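Local coordinates for protein decapping nuclease RAI1 (Candida albicans, PDB 5BUD) that hydrolyses NAD caps, and also guanosine-capped and triphosphate 5' ends, of RNA with a divalent metal, and binds and stimulates the exoribonuclease RAT1, at residues D122-P127 against S348-Y353; A76-L81 against I101-I106; P20-S25 against D234-K239. All coordinates share one frame; numbering follows the deposited sequence.

Interaction 1 of 3, residues D122-P127 against S348-Y353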
loop_
_atom_site.group_PDB
_atom_site.type_symbol
_atom_site.label_atom_id
_atom_site.label_comp_id
_atom_site.label_asym_id
_atom_site.label_seq_id
_atom_site.Cartn_x
_atom_site.Cartn_y
_atom_site.Cartn_z
ATOM N N ASP A 122 7.498 8.600 -9.775
ATOM C CA ASP A 122 6.974 9.108 -11.042
ATOM C C ASP A 122 5.475 8.756 -11.126
ATOM O O ASP A 122 5.095 7.574 -11.270
ATOM C CB ASP A 122 7.727 8.551 -12.265
ATOM C CG ASP A 122 9.159 9.107 -12.403
ATOM O OD1 ASP A 122 9.350 10.117 -13.116
ATOM O OD2 ASP A 122 10.101 8.543 -11.800
ATOM N N LEU A 123 4.649 9.800 -11.059
ATOM C CA LEU A 123 3.190 9.673 -11.044
ATOM C C LEU A 123 2.562 10.549 -12.144
ATOM O O LEU A 123 3.215 11.430 -12.695
ATOM C CB LEU A 123 2.642 10.139 -9.705
ATOM C CG LEU A 123 3.368 9.563 -8.486
ATOM C CD1 LEU A 123 2.936 10.278 -7.210
ATOM C CD2 LEU A 123 3.152 8.061 -8.423
ATOM N N TYR A 124 1.299 10.276 -12.434
ATOM C CA TYR A 124 0.485 11.083 -13.322
ATOM C C TYR A 124 -0.660 11.638 -12.492
ATOM O O TYR A 124 -1.231 10.911 -11.677
ATOM C CB TYR A 124 -0.047 10.197 -14.469
ATOM C CG TYR A 124 0.961 9.852 -15.539
ATOM C CD1 TYR A 124 1.636 10.847 -16.260
ATOM C CD2 TYR A 124 1.206 8.524 -15.872
ATOM C CE1 TYR A 124 2.542 10.502 -17.265
ATOM C CE2 TYR A 124 2.089 8.178 -16.871
ATOM C CZ TYR A 124 2.740 9.156 -17.571
ATOM O OH TYR A 124 3.609 8.733 -18.542
ATOM N N VAL A 125 -0.942 12.932 -12.655
ATOM C CA VAL A 125 -2.075 13.623 -12.036
ATOM C C VAL A 125 -3.074 14.091 -13.114
ATOM O O VAL A 125 -2.711 14.867 -14.022
ATOM C CB VAL A 125 -1.609 14.865 -11.287
ATOM C CG1 VAL A 125 -2.751 15.516 -10.559
ATOM C CG2 VAL A 125 -0.496 14.518 -10.321
ATOM N N VAL A 126 -4.320 13.674 -12.975
ATOM C CA VAL A 126 -5.340 13.927 -13.984
ATOM C C VAL A 126 -6.536 14.581 -13.280
ATOM O O VAL A 126 -7.219 13.929 -12.505
ATOM C CB VAL A 126 -5.766 12.630 -14.699
ATOM C CG1 VAL A 126 -6.880 12.905 -15.711
ATOM C CG2 VAL A 126 -4.570 11.966 -15.377
ATOM N N PRO A 127 -6.764 15.882 -13.523
ATOM C CA PRO A 127 -7.938 16.537 -12.957
ATOM C C PRO A 127 -9.200 16.154 -13.714
ATOM O O PRO A 127 -9.208 16.154 -14.975
ATOM C CB PRO A 127 -7.649 18.026 -13.142
ATOM C CG PRO A 127 -6.219 18.128 -13.536
ATOM C CD PRO A 127 -5.876 16.843 -14.207
ATOM N N SER A 348 -3.084 17.131 -18.223
ATOM C CA SER A 348 -2.629 16.226 -17.167
ATOM C C SER A 348 -1.183 16.583 -16.844
ATOM O O SER A 348 -0.512 17.303 -17.628
ATOM C CB SER A 348 -2.664 14.806 -17.684
ATOM O OG SER A 348 -3.960 14.417 -18.057
ATOM N N TYR A 349 -0.695 16.040 -15.725
ATOM C CA TYR A 349 0.627 16.356 -15.192
ATOM C C TYR A 349 1.435 15.127 -14.742
ATOM O O TYR A 349 0.876 14.136 -14.269
ATOM C CB TYR A 349 0.500 17.302 -13.998
ATOM C CG TYR A 349 -0.384 18.470 -14.307
ATOM C CD1 TYR A 349 0.149 19.694 -14.737
ATOM C CD2 TYR A 349 -1.751 18.347 -14.204
ATOM C CE1 TYR A 349 -0.689 20.764 -15.042
ATOM C CE2 TYR A 349 -2.591 19.401 -14.510
ATOM C CZ TYR A 349 -2.065 20.604 -14.924
ATOM O OH TYR A 349 -2.947 21.627 -15.195
ATOM N N ARG A 350 2.753 15.250 -14.869
ATOM C CA ARG A 350 3.705 14.340 -14.270
ATOM C C ARG A 350 4.087 14.938 -12.945
ATOM O O ARG A 350 4.456 16.098 -12.881
ATOM C CB ARG A 350 4.989 14.269 -15.082
ATOM C CG ARG A 350 4.912 13.463 -16.353
ATOM C CD ARG A 350 6.310 13.040 -16.778
ATOM N NE ARG A 350 6.280 11.664 -17.228
ATOM C CZ ARG A 350 5.713 11.255 -18.361
ATOM N NH1 ARG A 350 5.124 12.117 -19.198
ATOM N NH2 ARG A 350 5.727 9.964 -18.654
ATOM N N LEU A 351 3.997 14.146 -11.884
ATOM C CA LEU A 351 4.521 14.522 -10.588
ATOM C C LEU A 351 5.735 13.623 -10.378
ATOM O O LEU A 351 5.611 12.410 -10.408
ATOM C CB LEU A 351 3.480 14.276 -9.495
ATOM C CG LEU A 351 3.852 14.496 -8.030
ATOM C CD1 LEU A 351 4.392 15.880 -7.775
ATOM C CD2 LEU A 351 2.636 14.250 -7.149
ATOM N N LYS A 352 6.903 14.219 -10.190
ATOM C CA LYS A 352 8.145 13.456 -10.201
ATOM C C LYS A 352 9.035 13.860 -9.030
ATOM O O LYS A 352 9.291 15.043 -8.829
ATOM C CB LYS A 352 8.880 13.689 -11.535
ATOM C CG LYS A 352 10.311 13.146 -11.610
ATOM C CD LYS A 352 10.965 13.505 -12.940
ATOM C CE LYS A 352 12.162 12.620 -13.245
ATOM N NZ LYS A 352 11.776 11.302 -13.822
ATOM N N TYR A 353 9.489 12.871 -8.264
ATOM C CA TYR A 353 10.617 13.060 -7.360
ATOM C C TYR A 353 11.851 12.480 -8.045
ATOM O O TYR A 353 11.871 11.288 -8.385
ATOM C CB TYR A 353 10.404 12.373 -6.022
ATOM C CG TYR A 353 11.644 12.381 -5.201
ATOM C CD1 TYR A 353 12.225 13.581 -4.803
ATOM C CD2 TYR A 353 12.264 11.201 -4.836
ATOM C CE1 TYR A 353 13.395 13.599 -4.057
ATOM C CE2 TYR A 353 13.428 11.209 -4.092
ATOM C CZ TYR A 353 13.989 12.414 -3.702
ATOM O OH TYR A 353 15.153 12.419 -2.979
HETATM O O HOH W 1 11.976 10.003 -11.055
HETATM O O HOH W 2 8.777 10.850 -16.410
#

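Interaction 2 of 3, residues A76-L81 against I101-I106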
loop_
_atom_site.group_PDB
_atom_site.type_symbol
_atom_site.label_atom_id
_atom_site.label_comp_id
_atom_site.label_asym_id
_atom_site.label_seq_id
_atom_site.Cartn_x
_atom_site.Cartn_y
_atom_site.Cartn_z
ATOM N N ALA A 76 -1.430 -1.512 -9.897
ATOM C CA ALA A 76 -2.665 -0.917 -9.418
ATOM C C ALA A 76 -3.583 -0.605 -10.623
ATOM O O ALA A 76 -3.154 -0.033 -11.625
ATOM C CB ALA A 76 -2.401 0.330 -8.606
ATOM N N ASP A 77 -4.847 -0.987 -10.480
ATOM C CA ASP A 77 -5.798 -1.009 -11.582
ATOM C C ASP A 77 -6.857 0.062 -11.429
ATOM O O ASP A 77 -7.830 -0.120 -10.728
ATOM C CB ASP A 77 -6.452 -2.378 -11.634
ATOM C CG ASP A 77 -7.365 -2.533 -12.827
ATOM O OD1 ASP A 77 -7.246 -1.741 -13.754
ATOM O OD2 ASP A 77 -8.197 -3.441 -12.828
ATOM N N PHE A 78 -6.680 1.195 -12.086
ATOM C CA PHE A 78 -7.705 2.234 -11.984
ATOM C C PHE A 78 -9.054 1.872 -12.575
ATOM O O PHE A 78 -10.100 2.323 -12.067
ATOM C CB PHE A 78 -7.208 3.584 -12.516
ATOM C CG PHE A 78 -7.097 4.640 -11.453
ATOM C CD1 PHE A 78 -8.231 5.252 -10.960
ATOM C CD2 PHE A 78 -5.881 5.012 -10.943
ATOM C CE1 PHE A 78 -8.152 6.219 -9.967
ATOM C CE2 PHE A 78 -5.789 5.994 -9.967
ATOM C CZ PHE A 78 -6.923 6.586 -9.478
ATOM N N ASN A 79 -9.061 1.094 -13.655
ATOM C CA ASN A 79 -10.338 0.618 -14.243
ATOM C C ASN A 79 -11.236 0.032 -13.190
ATOM O O ASN A 79 -12.382 0.462 -13.023
ATOM C CB ASN A 79 -10.086 -0.433 -15.320
ATOM C CG ASN A 79 -11.327 -0.754 -16.127
ATOM O OD1 ASN A 79 -12.161 -1.561 -15.710
ATOM N ND2 ASN A 79 -11.455 -0.131 -17.300
ATOM N N SER A 80 -10.718 -0.951 -12.463
ATOM C CA SER A 80 -11.510 -1.650 -11.460
ATOM C C SER A 80 -11.864 -0.748 -10.289
ATOM O O SER A 80 -12.977 -0.810 -9.786
ATOM C CB SER A 80 -10.841 -2.959 -11.006
ATOM O OG SER A 80 -9.609 -2.746 -10.333
ATOM N N LEU A 81 -10.963 0.149 -9.898
ATOM C CA LEU A 81 -11.275 1.044 -8.807
ATOM C C LEU A 81 -12.417 1.969 -9.223
ATOM O O LEU A 81 -13.344 2.174 -8.469
ATOM C CB LEU A 81 -10.040 1.853 -8.385
ATOM C CG LEU A 81 -10.261 2.991 -7.360
ATOM C CD1 LEU A 81 -10.916 2.508 -6.072
ATOM C CD2 LEU A 81 -8.936 3.680 -7.053
ATOM N N ILE A 101 -8.102 11.290 -5.372
ATOM C CA ILE A 101 -8.444 9.887 -5.359
ATOM C C ILE A 101 -7.253 9.119 -5.875
ATOM O O ILE A 101 -6.795 9.372 -6.993
ATOM C CB ILE A 101 -9.688 9.607 -6.188
ATOM C CG1 ILE A 101 -10.912 10.260 -5.527
ATOM C CG2 ILE A 101 -9.920 8.107 -6.382
ATOM C CD1 ILE A 101 -12.147 10.214 -6.430
ATOM N N THR A 102 -6.754 8.176 -5.079
ATOM C CA THR A 102 -5.529 7.489 -5.440
ATOM C C THR A 102 -5.357 6.155 -4.733
ATOM O O THR A 102 -6.237 5.698 -4.016
ATOM C CB THR A 102 -4.281 8.415 -5.249
ATOM O OG1 THR A 102 -3.114 7.860 -5.911
ATOM C CG2 THR A 102 -4.007 8.687 -3.827
ATOM N N PHE A 103 -4.243 5.490 -4.990
ATOM C CA PHE A 103 -3.930 4.266 -4.262
ATOM C C PHE A 103 -3.013 4.603 -3.068
ATOM O O PHE A 103 -2.160 5.502 -3.131
ATOM C CB PHE A 103 -3.285 3.252 -5.186
ATOM C CG PHE A 103 -4.212 2.716 -6.226
ATOM C CD1 PHE A 103 -4.347 3.349 -7.451
ATOM C CD2 PHE A 103 -4.941 1.560 -5.984
ATOM C CE1 PHE A 103 -5.203 2.834 -8.422
ATOM C CE2 PHE A 103 -5.805 1.055 -6.944
ATOM C CZ PHE A 103 -5.937 1.693 -8.158
ATOM N N ARG A 104 -3.205 3.887 -1.972
ATOM C CA ARG A 104 -2.388 4.088 -0.772
ATOM C C ARG A 104 -0.885 3.925 -0.978
ATOM O O ARG A 104 -0.117 4.642 -0.336
ATOM C CB ARG A 104 -2.834 3.178 0.373
ATOM C CG ARG A 104 -2.310 1.772 0.263
ATOM C CD ARG A 104 -1.599 1.311 1.533
ATOM N NE ARG A 104 -1.238 -0.072 1.309
ATOM C CZ ARG A 104 -1.891 -1.145 1.756
ATOM N NH1 ARG A 104 -2.972 -1.063 2.551
ATOM N NH2 ARG A 104 -1.427 -2.336 1.402
ATOM N N GLU A 105 -0.448 3.035 -1.875
ATOM C CA GLU A 105 0.988 2.837 -2.079
ATOM C C GLU A 105 1.637 4.104 -2.618
ATOM O O GLU A 105 2.803 4.405 -2.339
ATOM C CB GLU A 105 1.274 1.667 -3.025
ATOM C CG GLU A 105 2.709 1.196 -2.939
ATOM C CD GLU A 105 3.266 0.608 -4.229
ATOM O OE1 GLU A 105 4.505 0.414 -4.286
ATOM O OE2 GLU A 105 2.488 0.342 -5.170
ATOM N N ILE A 106 0.862 4.868 -3.368
ATOM C CA ILE A 106 1.334 6.114 -3.896
ATOM C C ILE A 106 1.614 7.132 -2.774
ATOM O O ILE A 106 2.684 7.718 -2.762
ATOM C CB ILE A 106 0.366 6.661 -4.956
ATOM C CG1 ILE A 106 0.472 5.776 -6.212
ATOM C CG2 ILE A 106 0.730 8.088 -5.277
ATOM C CD1 ILE A 106 -0.629 5.997 -7.217
#

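Interaction 3 of 3, residues P20-S25 against D234-K239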
loop_
_atom_site.group_PDB
_atom_site.type_symbol
_atom_site.label_atom_id
_atom_site.label_comp_id
_atom_site.label_asym_id
_atom_site.label_seq_id
_atom_site.Cartn_x
_atom_site.Cartn_y
_atom_site.Cartn_z
ATOM N N PRO A 20 -9.360 8.080 9.566
ATOM C CA PRO A 20 -9.854 7.487 8.314
ATOM C C PRO A 20 -11.109 6.646 8.534
ATOM O O PRO A 20 -11.297 6.097 9.620
ATOM C CB PRO A 20 -8.697 6.589 7.853
ATOM C CG PRO A 20 -7.606 6.775 8.848
ATOM C CD PRO A 20 -8.184 7.367 10.069
ATOM N N ARG A 21 -11.921 6.513 7.486
ATOM C CA ARG A 21 -13.138 5.687 7.535
ATOM C C ARG A 21 -13.253 4.938 6.228
ATOM O O ARG A 21 -13.043 5.526 5.170
ATOM C CB ARG A 21 -14.382 6.567 7.711
ATOM C CG ARG A 21 -14.355 7.482 8.914
ATOM C CD ARG A 21 -14.258 6.715 10.229
ATOM N NE ARG A 21 -14.584 7.552 11.386
ATOM C CZ ARG A 21 -14.258 7.269 12.647
ATOM N NH1 ARG A 21 -13.579 6.166 12.952
ATOM N NH2 ARG A 21 -14.607 8.100 13.620
ATOM N N GLU A 22 -13.562 3.646 6.287
ATOM C CA GLU A 22 -13.800 2.890 5.066
ATOM C C GLU A 22 -15.105 3.385 4.444
ATOM O O GLU A 22 -16.089 3.559 5.150
ATOM C CB GLU A 22 -13.932 1.407 5.368
ATOM C CG GLU A 22 -14.241 0.556 4.147
ATOM C CD GLU A 22 -14.108 -0.920 4.421
ATOM O OE1 GLU A 22 -12.990 -1.373 4.759
ATOM O OE2 GLU A 22 -15.118 -1.634 4.282
ATOM N N LEU A 23 -15.100 3.558 3.122
ATOM C CA LEU A 23 -16.296 3.880 2.346
ATOM C C LEU A 23 -16.920 2.594 1.834
ATOM O O LEU A 23 -18.115 2.373 2.017
ATOM C CB LEU A 23 -15.942 4.806 1.169
ATOM C CG LEU A 23 -15.268 6.145 1.530
ATOM C CD1 LEU A 23 -14.968 6.984 0.286
ATOM C CD2 LEU A 23 -16.110 6.940 2.523
ATOM N N PHE A 24 -16.119 1.758 1.177
ATOM C CA PHE A 24 -16.566 0.462 0.702
ATOM C C PHE A 24 -15.347 -0.413 0.467
ATOM O O PHE A 24 -14.221 0.021 0.714
ATOM C CB PHE A 24 -17.375 0.613 -0.615
ATOM C CG PHE A 24 -16.580 1.231 -1.745
ATOM C CD1 PHE A 24 -16.564 2.587 -1.923
ATOM C CD2 PHE A 24 -15.830 0.443 -2.589
ATOM C CE1 PHE A 24 -15.821 3.162 -2.918
ATOM C CE2 PHE A 24 -15.086 1.008 -3.615
ATOM C CZ PHE A 24 -15.071 2.371 -3.771
ATOM N N SER A 25 -15.581 -1.628 -0.036
ATOM C CA SER A 25 -14.541 -2.543 -0.408
ATOM C C SER A 25 -14.890 -3.263 -1.691
ATOM O O SER A 25 -16.037 -3.254 -2.121
ATOM C CB SER A 25 -14.356 -3.590 0.675
ATOM O OG SER A 25 -15.583 -4.233 0.924
ATOM N N ASP A 234 -20.229 -4.523 11.824
ATOM C CA ASP A 234 -21.219 -4.019 10.882
ATOM C C ASP A 234 -21.217 -2.510 10.886
ATOM O O ASP A 234 -21.629 -1.897 9.908
ATOM C CB ASP A 234 -22.635 -4.520 11.235
ATOM C CG ASP A 234 -22.903 -5.955 10.774
ATOM O OD1 ASP A 234 -22.284 -6.451 9.804
ATOM O OD2 ASP A 234 -23.760 -6.602 11.400
ATOM N N GLU A 235 -20.770 -1.921 11.996
ATOM C CA GLU A 235 -20.715 -0.485 12.164
ATOM C C GLU A 235 -19.628 0.084 11.214
ATOM O O GLU A 235 -18.427 -0.247 11.322
ATOM C CB GLU A 235 -20.417 -0.138 13.624
ATOM C CG GLU A 235 -21.413 -0.647 14.666
ATOM C CD GLU A 235 -21.384 -2.155 14.912
ATOM O OE1 GLU A 235 -20.390 -2.825 14.574
ATOM O OE2 GLU A 235 -22.365 -2.686 15.449
ATOM N N GLN A 236 -20.055 0.898 10.254
ATOM C CA GLN A 236 -19.162 1.354 9.176
ATOM C C GLN A 236 -17.951 2.123 9.689
ATOM O O GLN A 236 -16.822 1.900 9.223
ATOM C CB GLN A 236 -19.928 2.240 8.197
ATOM C CG GLN A 236 -19.189 2.499 6.891
ATOM C CD GLN A 236 -19.106 1.277 6.018
ATOM O OE1 GLN A 236 -19.911 0.353 6.138
ATOM N NE2 GLN A 236 -18.121 1.257 5.124
ATOM N N ASN A 237 -18.178 3.021 10.638
ATOM C CA ASN A 237 -17.084 3.808 11.226
ATOM C C ASN A 237 -16.100 3.025 12.107
ATOM O O ASN A 237 -15.179 3.609 12.665
ATOM C CB ASN A 237 -17.637 5.018 12.001
ATOM C CG ASN A 237 -18.285 4.626 13.328
ATOM O OD1 ASN A 237 -18.633 3.476 13.539
ATOM N ND2 ASN A 237 -18.467 5.598 14.211
ATOM N N LYS A 238 -16.292 1.721 12.246
ATOM C CA LYS A 238 -15.390 0.900 13.049
ATOM C C LYS A 238 -14.667 -0.162 12.290
ATOM O O LYS A 238 -13.847 -0.847 12.890
ATOM C CB LYS A 238 -16.146 0.181 14.174
ATOM C CG LYS A 238 -17.016 1.072 15.020
ATOM C CD LYS A 238 -16.189 2.068 15.790
ATOM C CE LYS A 238 -17.026 2.643 16.903
ATOM N NZ LYS A 238 -16.188 3.470 17.799
ATOM N N LYS A 239 -14.975 -0.368 10.992
ATOM C CA LYS A 239 -14.372 -1.464 10.249
ATOM C C LYS A 239 -12.830 -1.410 10.202
ATOM O O LYS A 239 -12.148 -2.434 10.433
ATOM C CB LYS A 239 -14.965 -1.571 8.821
ATOM C CG LYS A 239 -16.501 -1.671 8.811
ATOM C CD LYS A 239 -17.076 -2.048 7.448
ATOM C CE LYS A 239 -18.553 -2.422 7.560
ATOM N NZ LYS A 239 -19.119 -2.828 6.238
HETATM O O HOH W 3 -12.815 4.012 10.247
HETATM O O HOH W 4 -14.227 2.405 8.890
HETATM O O HOH W 5 -17.520 -0.755 3.859
#

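Interaction 1 of 3, residues D122-P127 against S348-Y353
L123 and V125 pair with L351 and Y349 through four backbone hydrogen bonds, which join strands 121-128 and 349-354 as antiparallel neighbours in a beta-sheet of the RAI1 PD-(D/E)XK nuclease. L123 and L351 exchange two of these bonds, V125 and Y349 the other two; the shortest runs from V125 N to Y349 O (2.7 Å). On the face of L123, V125, Y349 and L351 the contact is apolar: L123 CD1 lies 4.0 Å from L351 CD2, and V125 CG2 leans on L351 CB. P127 CG meets the edge of the Y349 ring at CE2. The other face is polar. Y124 and R350 run side by side, with Y124 CE1 3.4 Å from R350 CZ, over the centre of the guanidinium, while the two planes stand 71° apart. Helix 367-377 packs against Y124 through T369 and L373. D122 makes a salt bridge to K352 and a second one to R144, so its buried carboxylate has two cationic partners. K352 runs out extended and bends only at its last torsion (chi4 81°), which turns NZ back to the syn lone pair of D122 OD1 at 2.8 Å; a water links D122 OD2, K352 NZ and Y353 O.

Interaction 2 of 3, residues A76-L81 against I101-I106
This is a largely buried aromatic contact in the PD-(D/E)XK nuclease fold, where the start of helix 78-92 packs on the junction between strand 100-103 and helix 104-112. F103, the N-cap residue of the second helix, puts its ring between A76 and L81. A76 CB sits over the centre of one face, 3.5 Å from the ring centroid and only 2° off the normal, a nearly vertical CH-pi contact. L81 CD2 covers the opposite face nearer the rim, 4.1 Å from the centroid. F78 adds a T-shaped pair: the edge of F103 is directed at the face of F78, with planes at 86° and F103 CE1 3.4 Å from F78 CD2. F78 in turn reaches F133 and K135 of strand 131-136, and both F103 and L81 touch A222 of strand 217-228, so the cluster ties the two chain segments to neighbouring strands. The F103 side chain is about 8 Å from that of E224, a manganese ligand, which places the cluster beside the active site. At the far end of the F78 ring, CZ lies 3.7 Å from I101 O, which sits in the ring plane.

Interaction 3 of 3, residues P20-S25 against D234-K239
The direct hydrogen bond here belongs to Q236, whose amide NE2 donates to E22 O at 3.1 Å along a straight N-H line (173°). It joins strand 21-28 to the loop between strands 217-228 and 243-250 of the PD-(D/E)XK nuclease. E22 O lies close to the Q236 amide plane, yet the donor stands above the E22 carbonyl plane, 64° out of it. A bend at chi2 (70°) in Q236 brings the amide back over the strand.

Water supplies most of the remaining polar links. One molecule accepts from E22 N and donates to Q236 O at 2.7 Å, while another donates to the E22 carboxylate at OE2. A third binds P20 O, with a weak link to N237 O.

Packing is modest. R21 and N237 lie side by side, N237 CB above one guanidinium face toward its rim, 4.0 Å from R21 NE. K239 crosses E22 at about a right angle, and its CD is 3.7 Å from E22 OE2, but its ammonium does not contact the carboxylate. The other carboxylate oxygen, E22 OE1, is bonded to Y243 and S208. L23 and F24 form a classic beta bulge opposite V209. The chemistry implies a hydrated surface contact, in which the loop is held mostly through the backbone atoms of E22 and through water, while Y243 and S208 engage the acid's OE1.

How the interactions relate
All three contacts lie within the RAI1 nuclease domain and reach the same network of strands. Interactions 1 and 2 have centres about 14 Å apart and touch, with L123 CD1 3.7 Å from I106 CG2; helix 104-112 leads to strand 121-128. Interactions 2 and 3 have centres about 18 Å apart, and helix 78-92 serves both, since F24 packs on its A84 and I85. The centres of interactions 1 and 3 are about 29 Å apart. Along the chain, 76-81/101-106 is nested inside the loop closed by 20-25/234-239, whereas interactions 1 and 3 interleave. Interaction 2 lies near the active site, its nearest atom about 5 Å from the bound RNA; the others join outlying parts of the fold.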